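PDB 6GSZ: alpha-L-rhamnosidase from Aspergillus terreus, which probably hydrolyses terminal non-reducing alpha-L-rhamnose residues in alpha-L-rhamnosides, releasing the sugar from the end of the glycoside. Local coordinates for residues Ala579-Pro584 against Gly754-Phe759. Numbering follows the deposited sequence.
Sequences ADWLDP and GQMTSF. With BGC (beta-D-glucopyranose), chain B; MAN (alpha-D-mannopyranose), chain F.
M756 sets its thioether against the rim of the W581 indole, SD lying 3.7 Å from CZ2. The sulfur sits 81° off the normal of the six-membered ring and 5.1 Å from its centroid, a Met-aromatic contact at the edge. With CG anti to the backbone N (chi1 -177°) and chi2 extended, the methionine runs straight to the sulfur, then bends at chi3 (79°). That bend brings CE beside the indole and L582, whose branched apolar end suits a methyl: L582 CD1 meets M756 CE at 3.9 Å, tip to tip. A long, unbranched side chain can bridge the 10.6 Å between the CA atoms of L582 and M756, and its polarisable sulfur suits an aromatic rim.

Both loops belong to the six-hairpin glycosidase domain, and W581 and M756 line the pocket holding beta-D-glucopyranose, which is hydrogen-bonded to D460, D473, W527 and H761. Tryptophan offers the sugar a broad apolar surface: BGC C6 is 3.5 Å from W581 CZ2, and O4 lies above one face, displaced toward the rim. M756 SD comes within 3.7 Å of BGC O6, a van der Waals approach. A type II turn from D580 to D583 carries W581 and L582 centrally, and the D580 carboxylate is tied to T657 OG1 and A697 N.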
# COMPACT_ATOMS: atom_id res chain seq x y z
N ALA A 579 -9.30 -16.28 -12.88
CA ALA A 579 -9.87 -17.26 -11.90
C ALA A 579 -8.76 -17.72 -10.93
O ALA A 579 -8.10 -16.88 -10.32
CB ALA A 579 -10.59 -18.38 -12.62
N ASP A 580 -8.64 -19.04 -10.68
CA ASP A 580 -7.71 -19.50 -9.64
C ASP A 580 -6.28 -19.57 -10.16
O ASP A 580 -5.64 -20.63 -10.18
CB ASP A 580 -8.16 -20.82 -9.00
CG ASP A 580 -7.54 -21.06 -7.62
OD1 ASP A 580 -7.21 -20.06 -6.91
OD2 ASP A 580 -7.38 -22.26 -7.26
N TRP A 581 -5.75 -18.38 -10.45
CA TRP A 581 -4.42 -18.16 -10.99
C TRP A 581 -3.35 -18.77 -10.07
O TRP A 581 -3.40 -18.58 -8.88
CB TRP A 581 -4.27 -16.64 -11.12
CG TRP A 581 -3.01 -16.14 -11.77
CD1 TRP A 581 -1.96 -15.53 -11.13
CD2 TRP A 581 -2.69 -16.17 -13.17
NE1 TRP A 581 -1.01 -15.18 -12.05
CE2 TRP A 581 -1.43 -15.55 -13.30
CE3 TRP A 581 -3.35 -16.63 -14.32
CZ2 TRP A 581 -0.82 -15.37 -14.54
CZ3 TRP A 581 -2.72 -16.49 -15.54
CH2 TRP A 581 -1.49 -15.85 -15.64
N LEU A 582 -2.37 -19.48 -10.66
CA LEU A 582 -1.19 -19.98 -9.95
C LEU A 582 -1.57 -21.06 -8.93
O LEU A 582 -0.85 -21.28 -7.99
CB LEU A 582 -0.40 -18.81 -9.34
CG LEU A 582 0.52 -18.08 -10.32
CD1 LEU A 582 1.14 -16.85 -9.69
CD2 LEU A 582 1.57 -19.03 -10.87
N ASP A 583 -2.65 -21.80 -9.23
CA ASP A 583 -2.88 -23.13 -8.63
C ASP A 583 -1.54 -23.85 -8.71
O ASP A 583 -0.92 -23.82 -9.77
CB ASP A 583 -4.00 -23.84 -9.42
CG ASP A 583 -4.33 -25.27 -9.07
OD1 ASP A 583 -3.43 -25.98 -8.54
OD2 ASP A 583 -5.48 -25.66 -9.35
N PRO A 584 -1.02 -24.48 -7.64
CA PRO A 584 0.29 -25.12 -7.71
C PRO A 584 0.40 -26.26 -8.75
O PRO A 584 1.52 -26.62 -9.15
CB PRO A 584 0.51 -25.67 -6.30
CG PRO A 584 -0.86 -25.78 -5.73
CD PRO A 584 -1.65 -24.63 -6.32
N GLY A 754 9.28 -20.90 -15.31
CA GLY A 754 8.33 -19.97 -15.85
C GLY A 754 8.95 -18.60 -16.04
O GLY A 754 9.65 -18.10 -15.18
N GLN A 755 8.59 -17.96 -17.16
CA GLN A 755 9.11 -16.66 -17.51
C GLN A 755 8.61 -15.63 -16.49
O GLN A 755 9.28 -14.61 -16.21
CB GLN A 755 8.68 -16.25 -18.92
N MET A 756 7.41 -15.88 -15.95
CA MET A 756 6.79 -15.04 -14.91
C MET A 756 7.10 -15.67 -13.55
O MET A 756 6.41 -16.61 -13.13
CB MET A 756 5.28 -14.96 -15.14
CG MET A 756 4.54 -14.06 -14.20
SD MET A 756 2.77 -14.39 -14.18
CE MET A 756 2.72 -15.84 -13.14
N THR A 757 8.15 -15.19 -12.89
CA THR A 757 8.55 -15.66 -11.56
C THR A 757 9.12 -14.52 -10.74
O THR A 757 10.15 -13.94 -11.12
CB THR A 757 9.56 -16.81 -11.65
OG1 THR A 757 8.96 -17.90 -12.36
CG2 THR A 757 10.00 -17.29 -10.29
N SER A 758 8.47 -14.19 -9.62
CA SER A 758 8.88 -13.15 -8.71
C SER A 758 9.05 -13.73 -7.30
O SER A 758 8.28 -14.63 -6.87
CB SER A 758 7.87 -12.02 -8.74
OG SER A 758 7.68 -11.43 -7.47
N PHE A 759 9.98 -13.16 -6.53
CA PHE A 759 10.18 -13.52 -5.14
C PHE A 759 9.61 -12.44 -4.19
O PHE A 759 10.02 -12.39 -3.01
CB PHE A 759 11.66 -13.80 -4.84
CG PHE A 759 12.16 -15.01 -5.57
CD1 PHE A 759 12.03 -16.25 -4.98
CD2 PHE A 759 12.69 -14.94 -6.85
CE1 PHE A 759 12.46 -17.39 -5.65
CE2 PHE A 759 13.11 -16.07 -7.51
CZ PHE A 759 12.99 -17.30 -6.91
C2 BGC B . -0.24 -10.45 -11.01
C3 BGC B . -1.48 -11.21 -11.40
C4 BGC B . -1.81 -11.30 -12.87
C5 BGC B . -0.58 -11.72 -13.50
C6 BGC B . -0.92 -11.86 -14.97
C1 BGC B . 0.92 -10.89 -11.89
O1 BGC B . 2.10 -10.26 -11.42
O2 BGC B . 0.25 -10.91 -9.78
O3 BGC B . -2.51 -10.53 -10.92
O4 BGC B . -2.92 -12.15 -13.25
O5 BGC B . 0.58 -10.85 -13.27
O6 BGC B . 0.29 -12.13 -15.68
C1 MAN F . 3.51 -31.04 -11.62
C2 MAN F . 2.24 -30.44 -12.22
C3 MAN F . 2.57 -29.05 -12.78
C4 MAN F . 3.16 -28.15 -11.67
C5 MAN F . 4.35 -28.87 -11.04
C6 MAN F . 4.87 -28.11 -9.85
O2 MAN F . 1.24 -30.40 -11.21
O3 MAN F . 1.42 -28.49 -13.46
O4 MAN F . 3.66 -26.86 -12.21
O5 MAN F . 4.08 -30.21 -10.59
O6 MAN F . 5.90 -28.92 -9.33